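Local coordinates for protein FIG000988: Predicted permease (Vibrio cholerae, PDB 6MJP) that probably forms, with LptB and LptG, the ABC transporter that extracts lipopolysaccharide from the inner membrane for delivery to the outer membrane, at residues D[152-157]-D[231-236]; D[170-175]-D[188-193]; D[182-187]-D[212-217]; D[311-316]-D[332-337]. One frame throughout, in Å; residues are numbered along the deposited sequence.

Interaction 1: residues D[152-157]-D[231-236]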
loop_
_atom_site.group_PDB
_atom_site.type_symbol
_atom_site.label_atom_id
_atom_site.label_comp_id
_atom_site.label_asym_id
_atom_site.label_seq_id
_atom_site.Cartn_x
_atom_site.Cartn_y
_atom_site.Cartn_z
ATOM N N SER D 152 35.567 -6.248 -8.654
ATOM C CA SER D 152 36.018 -5.312 -7.638
ATOM C C SER D 152 35.837 -3.874 -8.108
ATOM O O SER D 152 35.748 -3.617 -9.310
ATOM C CB SER D 152 37.483 -5.561 -7.312
ATOM O OG SER D 152 37.660 -6.870 -6.808
ATOM N N PRO D 153 35.783 -2.913 -7.173
ATOM C CA PRO D 153 35.741 -1.496 -7.577
ATOM C C PRO D 153 36.839 -1.110 -8.551
ATOM O O PRO D 153 36.675 -0.150 -9.317
ATOM C CB PRO D 153 35.892 -0.751 -6.244
ATOM C CG PRO D 153 35.341 -1.677 -5.237
ATOM C CD PRO D 153 35.667 -3.068 -5.712
ATOM N N ASP D 154 37.966 -1.824 -8.537
ATOM C CA ASP D 154 38.972 -1.617 -9.570
ATOM C C ASP D 154 38.446 -2.047 -10.933
ATOM O O ASP D 154 38.732 -1.400 -11.945
ATOM C CB ASP D 154 40.257 -2.375 -9.219
ATOM C CG ASP D 154 41.010 -1.745 -8.061
ATOM O OD1 ASP D 154 40.530 -0.723 -7.531
ATOM O OD2 ASP D 154 42.076 -2.272 -7.675
ATOM N N GLY D 155 37.665 -3.126 -10.976
ATOM C CA GLY D 155 37.196 -3.674 -12.230
ATOM C C GLY D 155 38.194 -4.538 -12.971
ATOM O O GLY D 155 37.836 -5.114 -14.005
ATOM N N SER D 156 39.429 -4.656 -12.476
ATOM C CA SER D 156 40.467 -5.441 -13.130
ATOM C C SER D 156 40.514 -6.892 -12.671
ATOM O O SER D 156 41.224 -7.695 -13.289
ATOM C CB SER D 156 41.834 -4.800 -12.890
ATOM O OG SER D 156 42.070 -4.664 -11.502
ATOM N N SER D 157 39.800 -7.244 -11.601
ATOM C CA SER D 157 39.751 -8.612 -11.108
ATOM C C SER D 157 38.304 -9.064 -10.985
ATOM O O SER D 157 37.430 -8.284 -10.595
ATOM C CB SER D 157 40.465 -8.753 -9.749
ATOM O OG SER D 157 39.904 -7.905 -8.764
ATOM N N ASP D 231 47.984 -11.328 -0.185
ATOM C CA ASP D 231 47.129 -10.150 -0.199
ATOM C C ASP D 231 46.932 -9.635 -1.620
ATOM O O ASP D 231 47.685 -9.963 -2.540
ATOM C CB ASP D 231 47.726 -9.037 0.668
ATOM C CG ASP D 231 47.772 -9.400 2.134
ATOM O OD1 ASP D 231 46.712 -9.751 2.692
ATOM O OD2 ASP D 231 48.868 -9.343 2.728
ATOM N N GLY D 232 45.908 -8.802 -1.780
ATOM C CA GLY D 232 45.605 -8.206 -3.068
ATOM C C GLY D 232 44.754 -6.973 -2.893
ATOM O O GLY D 232 44.014 -6.845 -1.913
ATOM N N LEU D 233 44.864 -6.050 -3.847
ATOM C CA LEU D 233 44.136 -4.791 -3.784
ATOM C C LEU D 233 42.789 -4.922 -4.480
ATOM O O LEU D 233 42.692 -5.488 -5.570
ATOM C CB LEU D 233 44.941 -3.657 -4.423
ATOM C CG LEU D 233 44.272 -2.276 -4.405
ATOM C CD1 LEU D 233 44.059 -1.786 -2.980
ATOM C CD2 LEU D 233 45.064 -1.253 -5.203
ATOM N N ILE D 234 41.748 -4.391 -3.843
ATOM C CA ILE D 234 40.399 -4.434 -4.379
ATOM C C ILE D 234 39.933 -3.060 -4.847
ATOM O O ILE D 234 39.368 -2.933 -5.935
ATOM C CB ILE D 234 39.425 -5.029 -3.337
ATOM C CG1 ILE D 234 39.468 -6.557 -3.378
ATOM C CG2 ILE D 234 37.995 -4.517 -3.536
ATOM C CD1 ILE D 234 38.349 -7.204 -2.600
ATOM N N GLY D 235 40.170 -2.023 -4.055
ATOM C CA GLY D 235 39.716 -0.697 -4.431
ATOM C C GLY D 235 40.193 0.330 -3.431
ATOM O O GLY D 235 40.843 0.007 -2.431
ATOM N N GLN D 236 39.853 1.582 -3.720
ATOM C CA GLN D 236 40.212 2.705 -2.860
ATOM C C GLN D 236 39.295 3.904 -3.111
ATOM O O GLN D 236 38.541 4.325 -2.232
ATOM C CB GLN D 236 41.676 3.100 -3.083
#

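Interaction 2: residues D[170-175]-D[188-193]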
loop_
_atom_site.group_PDB
_atom_site.type_symbol
_atom_site.label_atom_id
_atom_site.label_comp_id
_atom_site.label_asym_id
_atom_site.label_seq_id
_atom_site.Cartn_x
_atom_site.Cartn_y
_atom_site.Cartn_z
ATOM N N TYR D 170 35.515 -20.478 2.448
ATOM C CA TYR D 170 35.333 -19.555 1.334
ATOM C C TYR D 170 35.360 -20.270 -0.017
ATOM O O TYR D 170 34.398 -20.169 -0.800
ATOM C CB TYR D 170 36.380 -18.464 1.383
ATOM C CG TYR D 170 36.208 -17.427 2.463
ATOM C CD1 TYR D 170 35.395 -16.313 2.265
ATOM C CD2 TYR D 170 36.893 -17.537 3.661
ATOM C CE1 TYR D 170 35.257 -15.359 3.250
ATOM C CE2 TYR D 170 36.765 -16.590 4.644
ATOM C CZ TYR D 170 35.946 -15.509 4.430
ATOM O OH TYR D 170 35.814 -14.552 5.388
ATOM N N ASN D 171 36.486 -20.889 -0.344
ATOM C CA ASN D 171 36.733 -21.500 -1.649
ATOM C C ASN D 171 36.722 -20.427 -2.745
ATOM O O ASN D 171 35.890 -20.434 -3.657
ATOM C CB ASN D 171 35.705 -22.615 -1.934
ATOM C CG ASN D 171 36.203 -23.668 -2.880
ATOM O OD1 ASN D 171 37.383 -24.022 -2.861
ATOM N ND2 ASN D 171 35.306 -24.179 -3.722
ATOM N N VAL D 172 37.661 -19.482 -2.618
ATOM C CA VAL D 172 37.718 -18.296 -3.469
ATOM C C VAL D 172 38.362 -18.619 -4.811
ATOM O O VAL D 172 39.266 -19.455 -4.915
ATOM C CB VAL D 172 38.490 -17.170 -2.754
ATOM C CG1 VAL D 172 38.425 -15.884 -3.552
ATOM C CG2 VAL D 172 37.950 -16.968 -1.357
ATOM N N PHE D 173 37.893 -17.926 -5.849
ATOM C CA PHE D 173 38.468 -17.962 -7.189
ATOM C C PHE D 173 38.604 -16.530 -7.686
ATOM O O PHE D 173 37.603 -15.815 -7.785
ATOM C CB PHE D 173 37.590 -18.774 -8.146
ATOM C CG PHE D 173 37.891 -18.533 -9.605
ATOM C CD1 PHE D 173 38.877 -19.262 -10.252
ATOM C CD2 PHE D 173 37.193 -17.580 -10.333
ATOM C CE1 PHE D 173 39.164 -19.045 -11.590
ATOM C CE2 PHE D 173 37.479 -17.356 -11.672
ATOM C CZ PHE D 173 38.460 -18.090 -12.301
ATOM N N VAL D 174 39.824 -16.118 -8.023
ATOM C CA VAL D 174 40.089 -14.764 -8.497
ATOM C C VAL D 174 40.671 -14.836 -9.904
ATOM O O VAL D 174 41.672 -15.529 -10.135
ATOM C CB VAL D 174 41.040 -14.007 -7.553
ATOM C CG1 VAL D 174 41.221 -12.578 -8.028
ATOM C CG2 VAL D 174 40.501 -14.024 -6.148
ATOM N N ALA D 175 40.053 -14.111 -10.836
ATOM C CA ALA D 175 40.457 -14.101 -12.235
ATOM C C ALA D 175 40.848 -12.693 -12.642
ATOM O O ALA D 175 40.111 -11.740 -12.378
ATOM C CB ALA D 175 39.334 -14.607 -13.144
ATOM N N MET D 188 44.130 -17.116 -9.623
ATOM C CA MET D 188 44.496 -17.775 -8.377
ATOM C C MET D 188 43.262 -18.368 -7.721
ATOM O O MET D 188 42.162 -17.826 -7.843
ATOM C CB MET D 188 45.194 -16.816 -7.407
ATOM C CG MET D 188 44.379 -15.632 -6.954
ATOM S SD MET D 188 45.509 -14.340 -6.424
ATOM C CE MET D 188 45.775 -13.488 -7.982
ATOM N N PHE D 189 43.466 -19.486 -7.023
ATOM C CA PHE D 189 42.410 -20.233 -6.356
ATOM C C PHE D 189 42.907 -20.667 -4.988
ATOM O O PHE D 189 43.965 -21.293 -4.880
ATOM C CB PHE D 189 42.000 -21.462 -7.166
ATOM C CG PHE D 189 40.742 -22.112 -6.675
ATOM C CD1 PHE D 189 39.512 -21.671 -7.125
ATOM C CD2 PHE D 189 40.780 -23.154 -5.759
ATOM C CE1 PHE D 189 38.347 -22.253 -6.680
ATOM C CE2 PHE D 189 39.610 -23.739 -5.309
ATOM C CZ PHE D 189 38.393 -23.284 -5.776
ATOM N N SER D 190 42.138 -20.355 -3.949
ATOM C CA SER D 190 42.547 -20.704 -2.594
ATOM C C SER D 190 41.432 -21.440 -1.858
ATOM O O SER D 190 40.434 -21.845 -2.466
ATOM C CB SER D 190 42.962 -19.449 -1.829
ATOM O OG SER D 190 41.847 -18.621 -1.577
ATOM N N HIS D 191 41.592 -21.640 -0.557
ATOM C CA HIS D 191 40.568 -22.321 0.217
ATOM C C HIS D 191 39.734 -21.354 1.051
ATOM O O HIS D 191 38.529 -21.561 1.207
ATOM C CB HIS D 191 41.208 -23.394 1.115
ATOM C CG HIS D 191 41.486 -24.697 0.419
ATOM N ND1 HIS D 191 42.745 -25.063 -0.013
ATOM C CD2 HIS D 191 40.667 -25.726 0.096
ATOM C CE1 HIS D 191 42.686 -26.257 -0.578
ATOM N NE2 HIS D 191 41.436 -26.681 -0.524
ATOM N N SER D 192 40.342 -20.274 1.548
ATOM C CA SER D 192 39.693 -19.303 2.422
ATOM C C SER D 192 40.412 -17.961 2.314
ATOM O O SER D 192 41.636 -17.918 2.178
ATOM C CB SER D 192 39.691 -19.793 3.876
ATOM O OG SER D 192 39.186 -21.112 3.975
ATOM N N GLY D 193 39.648 -16.872 2.386
ATOM C CA GLY D 193 40.203 -15.537 2.263
ATOM C C GLY D 193 39.263 -14.491 2.819
ATOM O O GLY D 193 38.042 -14.594 2.674
#

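Interaction 3: residues D[182-187]-D[212-217]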
loop_
_atom_site.group_PDB
_atom_site.type_symbol
_atom_site.label_atom_id
_atom_site.label_comp_id
_atom_site.label_asym_id
_atom_site.label_seq_id
_atom_site.Cartn_x
_atom_site.Cartn_y
_atom_site.Cartn_z
ATOM N N SER D 182 52.605 -3.316 -15.136
ATOM C CA SER D 182 53.690 -4.220 -15.486
ATOM C C SER D 182 53.463 -5.633 -14.965
ATOM O O SER D 182 54.343 -6.490 -15.128
ATOM C CB SER D 182 55.041 -3.677 -14.993
ATOM O OG SER D 182 54.992 -3.366 -13.613
ATOM N N ILE D 183 52.302 -5.907 -14.363
ATOM C CA ILE D 183 51.985 -7.242 -13.866
ATOM C C ILE D 183 51.207 -8.005 -14.931
ATOM O O ILE D 183 50.347 -7.449 -15.625
ATOM C CB ILE D 183 51.197 -7.181 -12.544
ATOM C CG1 ILE D 183 49.829 -6.553 -12.771
ATOM C CG2 ILE D 183 51.976 -6.414 -11.477
ATOM C CD1 ILE D 183 48.993 -6.492 -11.536
ATOM N N LEU D 184 51.515 -9.281 -15.063
ATOM C CA LEU D 184 50.913 -10.129 -16.076
ATOM C C LEU D 184 49.567 -10.655 -15.601
ATOM O O LEU D 184 49.303 -10.718 -14.395
ATOM C CB LEU D 184 51.853 -11.292 -16.403
ATOM C CG LEU D 184 53.263 -10.875 -16.810
ATOM C CD1 LEU D 184 54.138 -12.094 -17.043
ATOM C CD2 LEU D 184 53.202 -10.011 -18.053
ATOM N N PRO D 185 48.684 -11.041 -16.529
ATOM C CA PRO D 185 47.408 -11.643 -16.124
ATOM C C PRO D 185 47.622 -12.894 -15.289
ATOM O O PRO D 185 48.637 -13.585 -15.400
ATOM C CB PRO D 185 46.727 -11.975 -17.457
ATOM C CG PRO D 185 47.839 -11.985 -18.467
ATOM C CD PRO D 185 48.804 -10.947 -17.993
ATOM N N SER D 186 46.645 -13.188 -14.441
ATOM C CA SER D 186 46.801 -14.286 -13.510
ATOM C C SER D 186 45.430 -14.828 -13.150
ATOM O O SER D 186 44.401 -14.203 -13.417
ATOM C CB SER D 186 47.555 -13.839 -12.256
ATOM O OG SER D 186 46.894 -12.735 -11.657
ATOM N N VAL D 187 45.439 -16.021 -12.560
ATOM C CA VAL D 187 44.257 -16.679 -12.019
ATOM C C VAL D 187 44.725 -17.423 -10.776
ATOM O O VAL D 187 45.637 -18.256 -10.861
ATOM C CB VAL D 187 43.606 -17.656 -13.020
ATOM C CG1 VAL D 187 42.642 -18.586 -12.306
ATOM C CG2 VAL D 187 42.883 -16.916 -14.129
ATOM N N ARG D 212 48.518 -19.513 -6.983
ATOM C CA ARG D 212 48.280 -18.497 -8.000
ATOM C C ARG D 212 48.985 -18.893 -9.289
ATOM O O ARG D 212 50.127 -19.356 -9.253
ATOM C CB ARG D 212 48.778 -17.127 -7.541
ATOM C CG ARG D 212 48.949 -16.144 -8.671
ATOM C CD ARG D 212 49.093 -14.734 -8.165
ATOM N NE ARG D 212 49.136 -13.787 -9.271
ATOM C CZ ARG D 212 49.080 -12.469 -9.131
ATOM N NH1 ARG D 212 48.972 -11.933 -7.924
ATOM N NH2 ARG D 212 49.131 -11.687 -10.198
ATOM N N TYR D 213 48.307 -18.717 -10.424
ATOM C CA TYR D 213 48.822 -19.119 -11.734
ATOM C C TYR D 213 48.911 -17.885 -12.625
ATOM O O TYR D 213 47.885 -17.374 -13.083
ATOM C CB TYR D 213 47.932 -20.193 -12.368
ATOM C CG TYR D 213 47.662 -21.384 -11.463
ATOM C CD1 TYR D 213 46.659 -21.343 -10.504
ATOM C CD2 TYR D 213 48.412 -22.550 -11.566
ATOM C CE1 TYR D 213 46.415 -22.423 -9.671
ATOM C CE2 TYR D 213 48.176 -23.634 -10.736
ATOM C CZ TYR D 213 47.177 -23.567 -9.793
ATOM O OH TYR D 213 46.940 -24.643 -8.969
ATOM N N GLU D 214 50.134 -17.403 -12.874
ATOM C CA GLU D 214 50.370 -16.219 -13.702
ATOM C C GLU D 214 50.721 -16.656 -15.121
ATOM O O GLU D 214 51.777 -17.255 -15.350
ATOM C CB GLU D 214 51.488 -15.356 -13.120
ATOM C CG GLU D 214 51.624 -13.998 -13.798
ATOM C CD GLU D 214 52.665 -13.105 -13.151
ATOM O OE1 GLU D 214 53.763 -13.603 -12.836
ATOM O OE2 GLU D 214 52.382 -11.902 -12.953
ATOM N N GLY D 215 49.854 -16.341 -16.076
ATOM C CA GLY D 215 50.105 -16.750 -17.441
ATOM C C GLY D 215 48.894 -16.518 -18.320
ATOM O O GLY D 215 47.942 -15.842 -17.935
ATOM N N VAL D 216 48.960 -17.096 -19.517
ATOM C CA VAL D 216 47.924 -16.946 -20.537
ATOM C C VAL D 216 47.552 -18.334 -21.053
ATOM O O VAL D 216 48.433 -19.200 -21.183
ATOM C CB VAL D 216 48.399 -16.016 -21.666
ATOM C CG1 VAL D 216 47.440 -16.033 -22.845
ATOM C CG2 VAL D 216 48.556 -14.596 -21.146
ATOM N N PRO D 217 46.268 -18.599 -21.331
ATOM C CA PRO D 217 45.874 -19.939 -21.809
ATOM C C PRO D 217 46.604 -20.411 -23.059
ATOM O O PRO D 217 46.775 -21.627 -23.237
ATOM C CB PRO D 217 44.369 -19.778 -22.067
ATOM C CG PRO D 217 43.948 -18.728 -21.104
ATOM C CD PRO D 217 45.097 -17.767 -21.001
#

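Interaction 4: residues D[311-316]-D[332-337]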
loop_
_atom_site.group_PDB
_atom_site.type_symbol
_atom_site.label_atom_id
_atom_site.label_comp_id
_atom_site.label_asym_id
_atom_site.label_seq_id
_atom_site.Cartn_x
_atom_site.Cartn_y
_atom_site.Cartn_z
ATOM N N LEU D 311 11.093 14.387 1.265
ATOM C CA LEU D 311 12.096 13.946 0.307
ATOM C C LEU D 311 12.822 15.135 -0.306
ATOM O O LEU D 311 14.051 15.110 -0.452
ATOM C CB LEU D 311 11.453 13.081 -0.773
ATOM C CG LEU D 311 11.721 11.587 -0.594
ATOM C CD1 LEU D 311 11.425 11.191 0.833
ATOM C CD2 LEU D 311 10.885 10.770 -1.556
ATOM N N ALA D 312 12.084 16.190 -0.660
ATOM C CA ALA D 312 12.730 17.392 -1.176
ATOM C C ALA D 312 13.576 18.056 -0.102
ATOM O O ALA D 312 14.685 18.530 -0.382
ATOM C CB ALA D 312 11.687 18.364 -1.717
ATOM N N LEU D 313 13.077 18.095 1.136
ATOM C CA LEU D 313 13.858 18.657 2.233
ATOM C C LEU D 313 15.164 17.899 2.418
ATOM O O LEU D 313 16.234 18.505 2.545
ATOM C CB LEU D 313 13.048 18.632 3.523
ATOM C CG LEU D 313 13.564 19.458 4.700
ATOM C CD1 LEU D 313 13.318 20.929 4.470
ATOM C CD2 LEU D 313 12.875 19.029 5.967
ATOM N N SER D 314 15.094 16.566 2.439
ATOM C CA SER D 314 16.303 15.774 2.620
ATOM C C SER D 314 17.248 15.952 1.438
ATOM O O SER D 314 18.470 16.026 1.618
ATOM C CB SER D 314 15.932 14.302 2.824
ATOM O OG SER D 314 17.053 13.516 3.199
ATOM N N ALA D 315 16.694 16.054 0.225
ATOM C CA ALA D 315 17.528 16.181 -0.966
ATOM C C ALA D 315 18.279 17.505 -0.967
ATOM O O ALA D 315 19.484 17.547 -1.242
ATOM C CB ALA D 315 16.675 16.040 -2.226
ATOM N N THR D 316 17.580 18.600 -0.661
ATOM C CA THR D 316 18.257 19.885 -0.530
ATOM C C THR D 316 19.265 19.874 0.609
ATOM O O THR D 316 20.304 20.535 0.517
ATOM C CB THR D 316 17.241 21.004 -0.317
ATOM O OG1 THR D 316 16.361 20.664 0.761
ATOM C CG2 THR D 316 16.427 21.210 -1.568
ATOM N N TRP D 332 15.269 26.905 3.252
ATOM C CA TRP D 332 14.221 27.920 3.249
ATOM C C TRP D 332 13.236 27.781 2.094
ATOM O O TRP D 332 12.022 27.844 2.355
ATOM C CB TRP D 332 14.853 29.319 3.246
ATOM C CG TRP D 332 15.534 29.704 4.530
ATOM C CD1 TRP D 332 16.774 29.318 4.951
ATOM C CD2 TRP D 332 15.019 30.573 5.549
ATOM N NE1 TRP D 332 17.059 29.884 6.172
ATOM C CE2 TRP D 332 15.998 30.659 6.561
ATOM C CE3 TRP D 332 13.820 31.285 5.704
ATOM C CZ2 TRP D 332 15.817 31.425 7.713
ATOM C CZ3 TRP D 332 13.643 32.045 6.851
ATOM C CH2 TRP D 332 14.635 32.109 7.839
ATOM N N PRO D 333 13.651 27.602 0.830
ATOM C CA PRO D 333 12.648 27.518 -0.245
ATOM C C PRO D 333 11.693 26.337 -0.112
ATOM O O PRO D 333 10.513 26.484 -0.453
ATOM C CB PRO D 333 13.499 27.427 -1.520
ATOM C CG PRO D 333 14.808 26.901 -1.061
ATOM C CD PRO D 333 15.019 27.503 0.292
ATOM N N ILE D 334 12.144 25.178 0.382
ATOM C CA ILE D 334 11.218 24.060 0.558
ATOM C C ILE D 334 10.142 24.417 1.575
ATOM O O ILE D 334 8.950 24.186 1.346
ATOM C CB ILE D 334 11.962 22.778 0.969
ATOM C CG1 ILE D 334 13.100 22.475 -0.007
ATOM C CG2 ILE D 334 10.975 21.616 1.029
ATOM C CD1 ILE D 334 12.622 22.175 -1.401
ATOM N N ASN D 335 10.551 24.965 2.723
ATOM C CA ASN D 335 9.579 25.397 3.723
ATOM C C ASN D 335 8.689 26.505 3.182
ATOM O O ASN D 335 7.485 26.538 3.462
ATOM C CB ASN D 335 10.290 25.864 4.987
ATOM C CG ASN D 335 11.097 24.767 5.626
ATOM O OD1 ASN D 335 10.679 24.168 6.615
ATOM N ND2 ASN D 335 12.258 24.481 5.054
ATOM N N ALA D 336 9.263 27.427 2.406
ATOM C CA ALA D 336 8.449 28.483 1.817
ATOM C C ALA D 336 7.371 27.903 0.908
ATOM O O ALA D 336 6.215 28.336 0.959
ATOM C CB ALA D 336 9.337 29.469 1.053
ATOM N N ALA D 337 7.725 26.913 0.080
ATOM C CA ALA D 337 6.734 26.300 -0.800
ATOM C C ALA D 337 5.639 25.601 -0.000
ATOM O O ALA D 337 4.464 25.614 -0.390
ATOM C CB ALA D 337 7.407 25.319 -1.755
#

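Interaction 1: residues D[152-157]-D[231-236]
Pro153 crosses Ile234 at a slant, its ring CD lying 3.5 Å from the CG2 methyl of Ile234. Both belong to the periplasmic beta-jellyroll of this permease, where the type I turn from Ser152 to Gly155 meets strand 230-235. The two branches of Ile234 share the work. CG2 stands anti to the backbone N and reaches Pro153 CD. CG1, anti to the carbonyl carbon at chi1 -83°, runs beside Ser152, with OG of Ser152 3.9 Å from CG1 of Ile234. That hydroxyl is itself hydrogen-bonded to OG of Ser157, which ties the two ends of the loop together.

On the other side of Pro153 along the turn, Asp154 supplies the polar link. Its backbone N donates to the carbonyl O of Ile234 (3.2 Å, 143° at the hydrogen), approaching nearly along the C=O axis. The Ile234 carbonyl O lies over the flat of the Asp154 carboxylate, whose OD1 goes on to CA of Gly235, while its OD2 is 3.9 Å from CG of Leu233. A classic beta bulge sets Ile234 and Gly235 against the single residue Gln203, which also touches Pro153. Nearer the start of the strand, Asp231 and Gly232 pair with a strand of LptC, carrying the sheet across the subunit interface.

One backbone N-H thus grips the Ile234 carbonyl and anchors the turn. The carboxylate and that carbonyl are both acceptors, with no hydrogen bond between them, and the rest of the contact is largely apolar.

Interaction 2: residues D[170-175]-D[188-193]
Phe173 opposite Phe189, the non-hydrogen-bonded pair, and Val174 opposite Met188, the hydrogen-bonded one, join the strands of an antiparallel beta hairpin, 173-176 and 186-190 of the periplasmic jellyroll. Val174 and Met188 bond N to O in both directions (2.9 Å from Val174 N to Met188 O, 3.0 Å from Met188 N to Val174 O). Ser190 N then donates to Val172 O, and Asn171 N to His191 O. Around that last bond the chain turns a corner: in a classic beta bulge Tyr208 is matched by two residues, His191 and Ser192, and strand 192-196 leaves for the other sheet.

Val174 and Met188 turn to one face, where CB of Val174 meets CG of Met188 at 3.8 Å and Leu207 packs over both. The two phenylalanines occupy the opposite face and are continued by LptG, whose Phe158 stacks on Phe173 and whose Phe177 meets Phe189.

CD1 of Phe189 lies in plane at the edge of the Phe173 ring. OD1 of Asn171, whose ND2 is hydrogen-bonded to Asp162, comes to CZ of Phe189 (3.2 Å), amide and ring nearly perpendicular. CG of Phe189, anti to its backbone N (chi1 -168°), carries the ring back over the Val172 carbonyl, whose O lies 3.1 Å from the ring plane, offset toward the rim.

Interaction 3: residues D[182-187]-D[212-217]
Val187 and Tyr213 form the hydrogen-bonded pair of an antiparallel two-strand contact in the periplasmic jellyroll, where strand 186-190 runs beside strand 210-214. Backbone bonds come first. Val187 N donates to Tyr213 O at 2.8 Å and Tyr213 N returns the bond to Val187 O at 2.7 Å. The neighbouring pair, Ser186 and Glu214, is non-hydrogen-bonded, and there CA of Ser186 points a CA-H...O contact at Tyr213 O. Past this point the strands part: Gly215 N reaches Pro185 O only weakly, at 3.1 Å.

Polar side chains lie mostly on the Ser186 and Glu214 face. Glu214 has CG anti to the backbone N (chi1 -170°) and stays extended beyond it, and this reach carries OE2 of Glu214 to 3.5 Å from Leu184 N in another weak bond. The side chains of Glu214 and Leu184 cross at about a right angle. The outstretched Arg212 lays its guanidinium beside Ser186, though the angle is too poor for a hydrogen bond to OG. The same arginine makes a cation-pi contact with Phe42 of LptC.

Apolar contact is slight: CG of Pro185 meets CG2 of Val216 at 3.8 Å, the two side chains slanting across one another where the two strands diverge.

Tyr213 and Val187 turn to the other face, toward LptG. The tyrosine hydroxyl is hydrogen-bonded to OG1 of Thr211 and to the backbone N of Leu183 of LptG. The Val187 carbonyl O lies in the plane of the tyrosine ring, at its edge, 3.3 Å from CD1 of Tyr213.

Interaction 4: residues D[311-316]-D[332-337]
The amide of Asn335 is the flat group that takes part here, and its ND2 meets the CD1 methyl of Leu313 at 3.8 Å. The methyl comes in obliquely at the ND2 end, neither squarely over a face nor in the amide plane. Asn335 belongs to an antiparallel pair of transmembrane helices, 299-321 and 332-346, whose local axes pass 9.6 Å apart at 165°. ND2 donates to the carbonyl O of Leu331, and OD1 is hydrogen-bonded to the hydroxyl of Tyr309, so two bonds fix the rotation of the amide that Leu313 touches. Leu313 gets there with CG anti to its backbone N (chi1 -166°), and its CD1 also lies 4.2 Å from CB of Ile334. Trp268 and Ser271 of helix 260-286 pack against the same leucine.

Ile334 is the centre of the contact, touching Ala312, Leu313 and Thr316. CG2 approaches the backbone N of Leu313, and CD1 comes to 3.9 Å from CB of Ala312. A bound dodecyl maltoside lies about 4 Å from this isoleucine, and LptC packs on helix 299-321 at Leu311 and Ala312. Thr316 and Ile334 reach toward each other tip to tip, with Thr316 CG2 and Ile334 CD1 3.9 Å apart.

Interactions 1, 2 and 3 belong to one periplasmic jellyroll, with centres 15 to 16 Å apart. Interactions 2 and 3 share strand 186-190 and touch directly: CE of Met188 lies 3.5 Å from CD of Arg212. Interaction 1 closes the long loop in which both are nested, and meets interaction 2 where CB of Ser157 lies 4.0 Å from Ala175 O. Interaction 4 is in the membrane part, its centre 39 Å from that of interaction 1, and is the one beside a bound dodecyl maltoside. The cyclohexylhexyl glucoside pocket (Glu10, Arg78, Glu82, Arg295, Phe296) draws on none of the four contacts. LptC reaches interactions 1, 3 and 4, spanning both regions, while LptG adjoins interactions 2 and 3.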